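PDB 5J92: putative alpha KG dependent 2,4-D dioxygenase from Burkholderia xenovorans, which probably acts as an iron(II)- and 2-oxoglutarate-dependent dioxygenase of the TfdA/TauD family and binds a ferrous ion. Local coordinates for residues Q47-L51 and M263-L269; L137-V142 and W256-D260; P143-G147 and R274-P278. One frame throughout, in Å; residues are numbered along the deposited sequence.

Interaction 1 lies in the core, and interactions 2 and 3 are progressively more peripheral, their centres about 17 and 20 Å from that of the chain against 7 Å for interaction 1. Interactions 1 and 2 share the larger mixed sheet, in which strand 261-265 sits between strands 50-53 and 132-139; they touch where W264 CH2 meets L137 CD1, 3.7 Å apart. The W256 ring in turn reaches the backbone of G147, joining interaction 2 to interaction 3. The chemistry changes along this series: straight strand bonds and aliphatic packing in 47-51/263-269, a turn with a cation-pi pair in 137-142/256-260, and a glycine-rich loop bridge near the subunit interface in 143-147/274-278.

Interaction 1. Residues Q47-L51 and M263-L269; sequences QYPVL and MWDNRAL
P49 and L269 form the tightly packed end of this contact. The L269 side chain crosses the proline ring at about a right angle, with CD1 3.7 Å from P49 CB and CD2 against P49 CG. The same CD1 lies 3.7 Å from V50 CG2, the branch anti to V50's carbonyl carbon, and thus touches both residues. Beside this apolar cluster, strands 50-53 and 261-265 run antiparallel inside the mixed sheet. L51 and M263 are joined by two almost linear bonds, L51 N to M263 O and M263 N to L51 O, both 2.7 Å; D265 N adds a more bent bond to P49 O (147° at the hydrogen). V50 CG2 also touches W264 CB, on the face where the indole leads away toward H271 and the iron site. On the face of L51 and M263 the fit is looser: L51 CD1 comes only within 4.5 Å of M263 SD, and a water donates to P49 O and, weakly, to M263 O. I41 of helix 35-47 packs on both side chains. The D265 carboxylate is engaged by R267, side-on through NE and NH2, and by H209. With that charge paired away from 47-51, backbone hydrogen bonds and aliphatic packing join the two strands.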
loop_
_atom_site.group_PDB
_atom_site.type_symbol
_atom_site.label_atom_id
_atom_site.label_comp_id
_atom_site.label_asym_id
_atom_site.label_seq_id
_atom_site.Cartn_x
_atom_site.Cartn_y
_atom_site.Cartn_z
ATOM N N GLN A 47 -11.832 18.719 -16.850
ATOM C CA GLN A 47 -11.007 19.401 -15.863
ATOM C C GLN A 47 -11.052 18.697 -14.508
ATOM O O GLN A 47 -10.010 18.283 -13.990
ATOM C CB GLN A 47 -11.457 20.863 -15.725
ATOM C CG GLN A 47 -10.712 21.626 -14.627
ATOM C CD GLN A 47 -11.049 23.118 -14.599
ATOM O OE1 GLN A 47 -11.950 23.582 -15.298
ATOM N NE2 GLN A 47 -10.313 23.868 -13.794
ATOM N N TYR A 48 -12.252 18.552 -13.920
ATOM C CA TYR A 48 -12.435 17.884 -12.628
ATOM C C TYR A 48 -13.098 16.524 -12.844
ATOM O O TYR A 48 -14.332 16.453 -12.957
ATOM C CB TYR A 48 -13.313 18.719 -11.696
ATOM C CG TYR A 48 -12.894 20.151 -11.465
ATOM C CD1 TYR A 48 -11.996 20.482 -10.436
ATOM C CD2 TYR A 48 -13.418 21.178 -12.256
ATOM C CE1 TYR A 48 -11.630 21.815 -10.203
ATOM C CE2 TYR A 48 -13.067 22.510 -12.022
ATOM C CZ TYR A 48 -12.172 22.816 -11.004
ATOM O OH TYR A 48 -11.817 24.125 -10.777
ATOM N N PRO A 49 -12.355 15.418 -12.839
ATOM C CA PRO A 49 -12.982 14.102 -13.092
ATOM C C PRO A 49 -13.966 13.646 -12.009
ATOM O O PRO A 49 -14.679 12.645 -12.231
ATOM C CB PRO A 49 -11.777 13.150 -13.190
ATOM C CG PRO A 49 -10.672 13.851 -12.506
ATOM C CD PRO A 49 -10.895 15.327 -12.717
ATOM N N VAL A 50 -14.032 14.334 -10.865
ATOM C CA VAL A 50 -15.046 14.098 -9.833
ATOM C C VAL A 50 -15.950 15.321 -9.793
ATOM O O VAL A 50 -15.478 16.438 -9.542
ATOM C CB VAL A 50 -14.441 13.846 -8.440
ATOM C CG1 VAL A 50 -15.569 13.613 -7.393
ATOM C CG2 VAL A 50 -13.453 12.678 -8.450
ATOM N N LEU A 51 -17.240 15.121 -10.074
ATOM C CA LEU A 51 -18.238 16.179 -10.029
ATOM C C LEU A 51 -19.288 15.839 -8.975
ATOM O O LEU A 51 -19.804 14.708 -8.932
ATOM C CB LEU A 51 -18.897 16.377 -11.406
ATOM C CG LEU A 51 -17.996 16.854 -12.552
ATOM C CD1 LEU A 51 -18.770 16.912 -13.866
ATOM C CD2 LEU A 51 -17.428 18.229 -12.239
ATOM N N MET A 263 -20.420 12.066 -9.321
ATOM C CA MET A 263 -20.161 11.461 -10.617
ATOM C C MET A 263 -18.664 11.522 -10.860
ATOM O O MET A 263 -18.059 12.592 -10.699
ATOM C CB MET A 263 -20.951 12.210 -11.698
ATOM C CG MET A 263 -20.432 12.146 -13.107
ATOM S SD MET A 263 -21.399 13.306 -14.098
ATOM C CE MET A 263 -20.828 12.898 -15.745
ATOM N N TRP A 264 -18.043 10.368 -11.159
ATOM C CA TRP A 264 -16.601 10.354 -11.368
ATOM C C TRP A 264 -16.229 9.573 -12.620
ATOM O O TRP A 264 -16.896 8.605 -13.007
ATOM C CB TRP A 264 -15.831 9.822 -10.129
ATOM C CG TRP A 264 -15.937 8.332 -9.840
ATOM C CD1 TRP A 264 -15.130 7.331 -10.317
ATOM C CD2 TRP A 264 -16.885 7.703 -8.981
ATOM N NE1 TRP A 264 -15.537 6.105 -9.818
ATOM C CE2 TRP A 264 -16.610 6.311 -8.990
ATOM C CE3 TRP A 264 -17.951 8.174 -8.207
ATOM C CZ2 TRP A 264 -17.352 5.405 -8.251
ATOM C CZ3 TRP A 264 -18.693 7.256 -7.476
ATOM C CH2 TRP A 264 -18.393 5.893 -7.505
ATOM N N ASP A 265 -15.162 10.042 -13.262
ATOM C CA ASP A 265 -14.681 9.515 -14.541
ATOM C C ASP A 265 -13.616 8.461 -14.248
ATOM O O ASP A 265 -12.487 8.783 -13.876
ATOM C CB ASP A 265 -14.163 10.666 -15.402
ATOM C CG ASP A 265 -13.843 10.251 -16.842
ATOM O OD1 ASP A 265 -13.733 9.034 -17.115
ATOM O OD2 ASP A 265 -13.723 11.158 -17.703
ATOM N N ASN A 266 -13.984 7.185 -14.397
ATOM C CA ASN A 266 -13.038 6.100 -14.165
ATOM C C ASN A 266 -11.857 6.125 -15.131
ATOM O O ASN A 266 -10.830 5.498 -14.850
ATOM C CB ASN A 266 -13.760 4.754 -14.245
ATOM C CG ASN A 266 -14.761 4.571 -13.119
ATOM O OD1 ASN A 266 -14.379 4.239 -12.010
ATOM N ND2 ASN A 266 -16.040 4.796 -13.398
ATOM N N ARG A 267 -11.972 6.840 -16.252
ATOM C CA ARG A 267 -10.890 6.915 -17.231
ATOM C C ARG A 267 -9.708 7.737 -16.745
ATOM O O ARG A 267 -8.660 7.706 -17.393
ATOM C CB ARG A 267 -11.412 7.506 -18.545
ATOM C CG ARG A 267 -12.568 6.720 -19.150
ATOM C CD ARG A 267 -13.221 7.461 -20.303
ATOM N NE ARG A 267 -13.911 8.676 -19.870
ATOM C CZ ARG A 267 -14.703 9.393 -20.659
ATOM N NH1 ARG A 267 -14.899 9.009 -21.920
ATOM N NH2 ARG A 267 -15.298 10.487 -20.193
ATOM N N ALA A 268 -9.851 8.459 -15.623
ATOM C CA ALA A 268 -8.797 9.314 -15.099
ATOM C C ALA A 268 -8.493 9.063 -13.628
ATOM O O ALA A 268 -7.687 9.794 -13.047
ATOM C CB ALA A 268 -9.172 10.795 -15.278
ATOM N N LEU A 269 -9.119 8.071 -13.002
ATOM C CA LEU A 269 -9.064 7.977 -11.555
ATOM C C LEU A 269 -8.929 6.541 -11.093
ATOM O O LEU A 269 -9.196 5.590 -11.829
ATOM C CB LEU A 269 -10.331 8.547 -10.896
ATOM C CG LEU A 269 -10.645 10.011 -11.150
ATOM C CD1 LEU A 269 -12.098 10.253 -10.894
ATOM C CD2 LEU A 269 -9.765 10.848 -10.206
HETATM O O HOH W 1 -16.995 13.116 -13.727
#

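Interaction 2. Residues L137-V142 and W256-D260; sequences LLSYIV and WSVRD
S139, on strand 132-139, meets the type II turn S257-D260 through both its backbone N and its O. S139 N donates to D260 O (3.1 Å, 164° at the hydrogen) in the plane of the D260 carbonyl, whereas R259 N meets S139 O from well above S139's own carbonyl plane, at 2.9 Å. In one of its two conformers, S139 OG lies between the backbone N and the carbonyl carbon (chi1 70°) and donates to S257 O at 2.7 Å. It reaches that oxygen from the face opposite D260 N, whose bond to S257 O closes the turn.

Among the side chains, R259 bends at chi2 (-60°) and brings its guanidinium over one face of the Y140 ring. CZ stands 3.8 Å from the ring centroid in a cation-pi contact, offset toward the rim, and H286 also stacks on that tyrosine. L137 CB approaches W256 CH2 to 3.7 Å, the two side chains crossing at about a right angle, while the indole NE1 is bonded to T149. V142 packs CG1 against W256 CB (3.8 Å) and CG2 against V258 CG2 (3.9 Å). Y140 and I141 both face E284 as a classic beta bulge. The tight turn leading into strand 261-265, laid against its sheet neighbour 132-139, belongs to the double-stranded beta-helix (jelly-roll) fold of iron(II)/2-oxoglutarate dioxygenases.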
loop_
_atom_site.group_PDB
_atom_site.type_symbol
_atom_site.label_atom_id
_atom_site.label_comp_id
_atom_site.label_asym_id
_atom_site.label_seq_id
_atom_site.Cartn_x
_atom_site.Cartn_y
_atom_site.Cartn_z
ATOM N N LEU A 137 -22.892 7.894 -7.678
ATOM C CA LEU A 137 -23.254 7.480 -6.328
ATOM C C LEU A 137 -24.117 8.571 -5.717
ATOM O O LEU A 137 -23.677 9.720 -5.611
ATOM C CB LEU A 137 -22.014 7.249 -5.456
ATOM C CG LEU A 137 -21.395 5.861 -5.288
ATOM C CD1 LEU A 137 -20.206 5.918 -4.323
ATOM C CD2 LEU A 137 -22.426 4.832 -4.835
ATOM N N LEU A 138 -25.330 8.219 -5.302
ATOM C CA LEU A 138 -26.238 9.163 -4.657
ATOM C C LEU A 138 -26.448 8.728 -3.214
ATOM O O LEU A 138 -26.928 7.617 -2.957
ATOM C CB LEU A 138 -27.565 9.241 -5.412
ATOM C CG LEU A 138 -28.657 10.162 -4.865
ATOM C CD1 LEU A 138 -28.205 11.620 -4.774
ATOM C CD2 LEU A 138 -29.879 10.033 -5.730
ATOM N N SER A 139 -26.097 9.596 -2.272
ATOM C CA SER A 139 -26.142 9.244 -0.858
ATOM C C SER A 139 -27.535 9.473 -0.284
ATOM O O SER A 139 -28.134 10.535 -0.483
ATOM C CB SER A 139 -25.116 10.050 -0.064
ATOM O OG SER A 139 -25.499 11.408 0.006
ATOM N N TYR A 140 -28.042 8.471 0.433
ATOM C CA TYR A 140 -29.290 8.566 1.168
ATOM C C TYR A 140 -29.063 8.721 2.662
ATOM O O TYR A 140 -29.730 9.533 3.306
ATOM C CB TYR A 140 -30.163 7.329 0.907
ATOM C CG TYR A 140 -30.973 7.413 -0.367
ATOM C CD1 TYR A 140 -30.353 7.585 -1.604
ATOM C CD2 TYR A 140 -32.359 7.336 -0.332
ATOM C CE1 TYR A 140 -31.098 7.663 -2.773
ATOM C CE2 TYR A 140 -33.112 7.414 -1.488
ATOM C CZ TYR A 140 -32.479 7.574 -2.707
ATOM O OH TYR A 140 -33.244 7.648 -3.852
ATOM N N ILE A 141 -28.156 7.935 3.240
ATOM C CA ILE A 141 -27.877 7.975 4.676
ATOM C C ILE A 141 -26.365 7.968 4.851
ATOM O O ILE A 141 -25.688 7.071 4.338
ATOM C CB ILE A 141 -28.532 6.802 5.432
ATOM C CG1 ILE A 141 -30.054 6.789 5.201
ATOM C CG2 ILE A 141 -28.235 6.900 6.910
ATOM C CD1 ILE A 141 -30.811 5.605 5.871
ATOM N N VAL A 142 -25.840 8.964 5.552
ATOM C CA VAL A 142 -24.400 9.188 5.691
ATOM C C VAL A 142 -24.002 8.873 7.132
ATOM O O VAL A 142 -24.574 9.460 8.055
ATOM C CB VAL A 142 -23.995 10.634 5.339
ATOM C CG1 VAL A 142 -22.490 10.835 5.528
ATOM C CG2 VAL A 142 -24.395 10.985 3.933
ATOM N N TRP A 256 -18.944 13.018 2.675
ATOM C CA TRP A 256 -20.280 12.944 2.105
ATOM C C TRP A 256 -21.261 13.847 2.838
ATOM O O TRP A 256 -21.192 14.027 4.058
ATOM C CB TRP A 256 -20.787 11.501 2.152
ATOM C CG TRP A 256 -20.204 10.664 1.078
ATOM C CD1 TRP A 256 -19.085 9.878 1.151
ATOM C CD2 TRP A 256 -20.711 10.528 -0.248
ATOM N NE1 TRP A 256 -18.876 9.242 -0.061
ATOM C CE2 TRP A 256 -19.860 9.632 -0.935
ATOM C CE3 TRP A 256 -21.806 11.082 -0.927
ATOM C CZ2 TRP A 256 -20.060 9.286 -2.271
ATOM C CZ3 TRP A 256 -22.017 10.719 -2.248
ATOM C CH2 TRP A 256 -21.138 9.829 -2.906
ATOM N N SER A 257 -22.198 14.405 2.072
ATOM C CA SER A 257 -23.382 15.048 2.617
ATOM C C SER A 257 -24.597 14.307 2.081
ATOM O O SER A 257 -24.557 13.724 0.989
ATOM C CB SER A 257 -23.467 16.531 2.218
ATOM O OG SER A 257 -22.409 17.287 2.774
ATOM N N VAL A 258 -25.686 14.340 2.847
ATOM C CA VAL A 258 -26.903 13.657 2.422
ATOM C C VAL A 258 -27.354 14.205 1.074
ATOM O O VAL A 258 -27.385 15.424 0.856
ATOM C CB VAL A 258 -27.995 13.797 3.495
ATOM C CG1 VAL A 258 -29.364 13.397 2.933
ATOM C CG2 VAL A 258 -27.656 12.917 4.702
ATOM N N ARG A 259 -27.671 13.293 0.153
ATOM C CA ARG A 259 -28.157 13.573 -1.197
ATOM C C ARG A 259 -27.134 14.294 -2.075
ATOM O O ARG A 259 -27.511 14.946 -3.066
ATOM C CB ARG A 259 -29.476 14.351 -1.174
ATOM C CG ARG A 259 -30.669 13.548 -0.668
ATOM C CD ARG A 259 -30.938 12.321 -1.525
ATOM N NE ARG A 259 -32.151 11.658 -1.059
ATOM C CZ ARG A 259 -33.005 11.009 -1.837
ATOM N NH1 ARG A 259 -32.784 10.919 -3.141
ATOM N NH2 ARG A 259 -34.084 10.455 -1.305
ATOM N N ASP A 260 -25.846 14.149 -1.757
ATOM C CA ASP A 260 -24.804 14.414 -2.730
ATOM C C ASP A 260 -24.967 13.419 -3.876
ATOM O O ASP A 260 -25.096 12.211 -3.642
ATOM C CB ASP A 260 -23.415 14.207 -2.125
ATOM C CG ASP A 260 -22.865 15.420 -1.386
ATOM O OD1 ASP A 260 -23.455 16.516 -1.409
ATOM O OD2 ASP A 260 -21.783 15.246 -0.791
#

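Interaction 3. Residues P143-G147 and R274-P278; sequences PAVGG and RPHIP
H276 and P143 meet because chi1 of the histidine, 60°, places CG between its backbone N and carbonyl carbon, and chi2, -86°, turns a ring face to the proline. P143 CG sits over that face, 4.0 Å from the ring centroid, offset toward the rim, in a CH-pi contact; P143 CB packs on H276 CB at 3.6 Å. The imidazole is held at its far end by NE2, which bonds to the backbone O of D281. G146 and G147 both have positive phi, and there the loop runs close along 274-278.

A single bridge pairs G146 with H276, CA to CA 4.0 Å, and is flanked by I277 N to V145 O and G147 N to P275 O, both 2.9 Å. In both bonds the donor stands above the acceptor's carbonyl plane. The bridge joins the loop entering strand 149-153 to the loop leaving strand 269-273, neighbours in the three-stranded antiparallel sheet of the jelly roll, and so prolongs their pairing past the strand ends. G146 CA comes 3.5 Å from P275 O, a close approach at a glycine. Farther along, V145 CG1 approaches I277 CB to 4.1 Å, and a water links I277 O, to which it donates, with V145 N, a weak bond. The guanidinium of R274 leads away from this loop pair and forms a salt bridge with E240 of the second subunit, whose H164 also packs on I277.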
loop_
_atom_site.group_PDB
_atom_site.type_symbol
_atom_site.label_atom_id
_atom_site.label_comp_id
_atom_site.label_asym_id
_atom_site.label_seq_id
_atom_site.Cartn_x
_atom_site.Cartn_y
_atom_site.Cartn_z
ATOM N N PRO A 143 -23.035 7.987 7.360
ATOM C CA PRO A 143 -22.570 7.747 8.732
ATOM C C PRO A 143 -21.805 8.948 9.265
ATOM O O PRO A 143 -21.211 9.721 8.514
ATOM C CB PRO A 143 -21.649 6.527 8.598
ATOM C CG PRO A 143 -21.929 5.956 7.224
ATOM C CD PRO A 143 -22.343 7.131 6.386
ATOM N N ALA A 144 -21.802 9.081 10.588
ATOM C CA ALA A 144 -21.229 10.271 11.205
ATOM C C ALA A 144 -19.709 10.283 11.088
ATOM O O ALA A 144 -19.106 11.345 10.896
ATOM C CB ALA A 144 -21.664 10.356 12.668
ATOM N N VAL A 145 -19.071 9.120 11.173
ATOM C CA VAL A 145 -17.615 9.037 11.235
ATOM C C VAL A 145 -17.123 8.113 10.128
ATOM O O VAL A 145 -17.571 6.966 10.024
ATOM C CB VAL A 145 -17.133 8.530 12.608
ATOM C CG1 VAL A 145 -15.608 8.561 12.684
ATOM C CG2 VAL A 145 -17.767 9.343 13.745
ATOM N N GLY A 146 -16.196 8.606 9.315
ATOM C CA GLY A 146 -15.650 7.782 8.255
ATOM C C GLY A 146 -16.596 7.684 7.071
ATOM O O GLY A 146 -17.480 8.518 6.870
ATOM N N GLY A 147 -16.399 6.635 6.271
ATOM C CA GLY A 147 -17.262 6.426 5.129
ATOM C C GLY A 147 -16.998 7.339 3.958
ATOM O O GLY A 147 -17.840 7.433 3.061
ATOM N N ARG A 274 -13.893 4.155 2.310
ATOM C CA ARG A 274 -13.277 4.091 3.622
ATOM C C ARG A 274 -14.255 3.508 4.625
ATOM O O ARG A 274 -15.459 3.755 4.516
ATOM C CB ARG A 274 -12.832 5.487 4.092
ATOM C CG ARG A 274 -11.810 6.162 3.155
ATOM C CD ARG A 274 -10.450 5.467 3.224
ATOM N NE ARG A 274 -9.897 5.568 4.568
ATOM C CZ ARG A 274 -9.265 4.586 5.195
ATOM N NH1 ARG A 274 -9.120 3.410 4.603
ATOM N NH2 ARG A 274 -8.805 4.771 6.425
ATOM N N PRO A 275 -13.788 2.735 5.602
ATOM C CA PRO A 275 -14.709 2.231 6.627
ATOM C C PRO A 275 -15.374 3.393 7.356
ATOM O O PRO A 275 -14.819 4.490 7.450
ATOM C CB PRO A 275 -13.802 1.432 7.571
ATOM C CG PRO A 275 -12.547 1.147 6.791
ATOM C CD PRO A 275 -12.391 2.337 5.864
ATOM N N HIS A 276 -16.595 3.167 7.826
ATOM C CA HIS A 276 -17.239 4.098 8.745
ATOM C C HIS A 276 -17.272 3.483 10.142
ATOM O O HIS A 276 -17.234 2.260 10.292
ATOM C CB HIS A 276 -18.647 4.480 8.278
ATOM C CG HIS A 276 -19.587 3.323 8.156
ATOM N ND1 HIS A 276 -19.671 2.551 7.017
ATOM C CD2 HIS A 276 -20.489 2.812 9.026
ATOM C CE1 HIS A 276 -20.583 1.611 7.193
ATOM N NE2 HIS A 276 -21.094 1.747 8.404
ATOM N N ILE A 277 -17.303 4.338 11.161
ATOM C CA ILE A 277 -17.089 3.937 12.548
ATOM C C ILE A 277 -18.283 4.394 13.380
ATOM O O ILE A 277 -18.554 5.596 13.452
ATOM C CB ILE A 277 -15.793 4.532 13.123
ATOM C CG1 ILE A 277 -14.640 4.411 12.117
ATOM C CG2 ILE A 277 -15.468 3.912 14.476
ATOM C CD1 ILE A 277 -14.299 2.998 11.727
ATOM N N PRO A 278 -19.017 3.485 14.043
ATOM C CA PRO A 278 -18.813 2.033 13.958
ATOM C C PRO A 278 -19.427 1.454 12.692
ATOM O O PRO A 278 -20.325 2.071 12.130
ATOM C CB PRO A 278 -19.536 1.509 15.196
ATOM C CG PRO A 278 -20.644 2.491 15.404
ATOM C CD PRO A 278 -20.056 3.835 15.028
HETATM O O HOH W 2 -20.928 6.396 11.699
#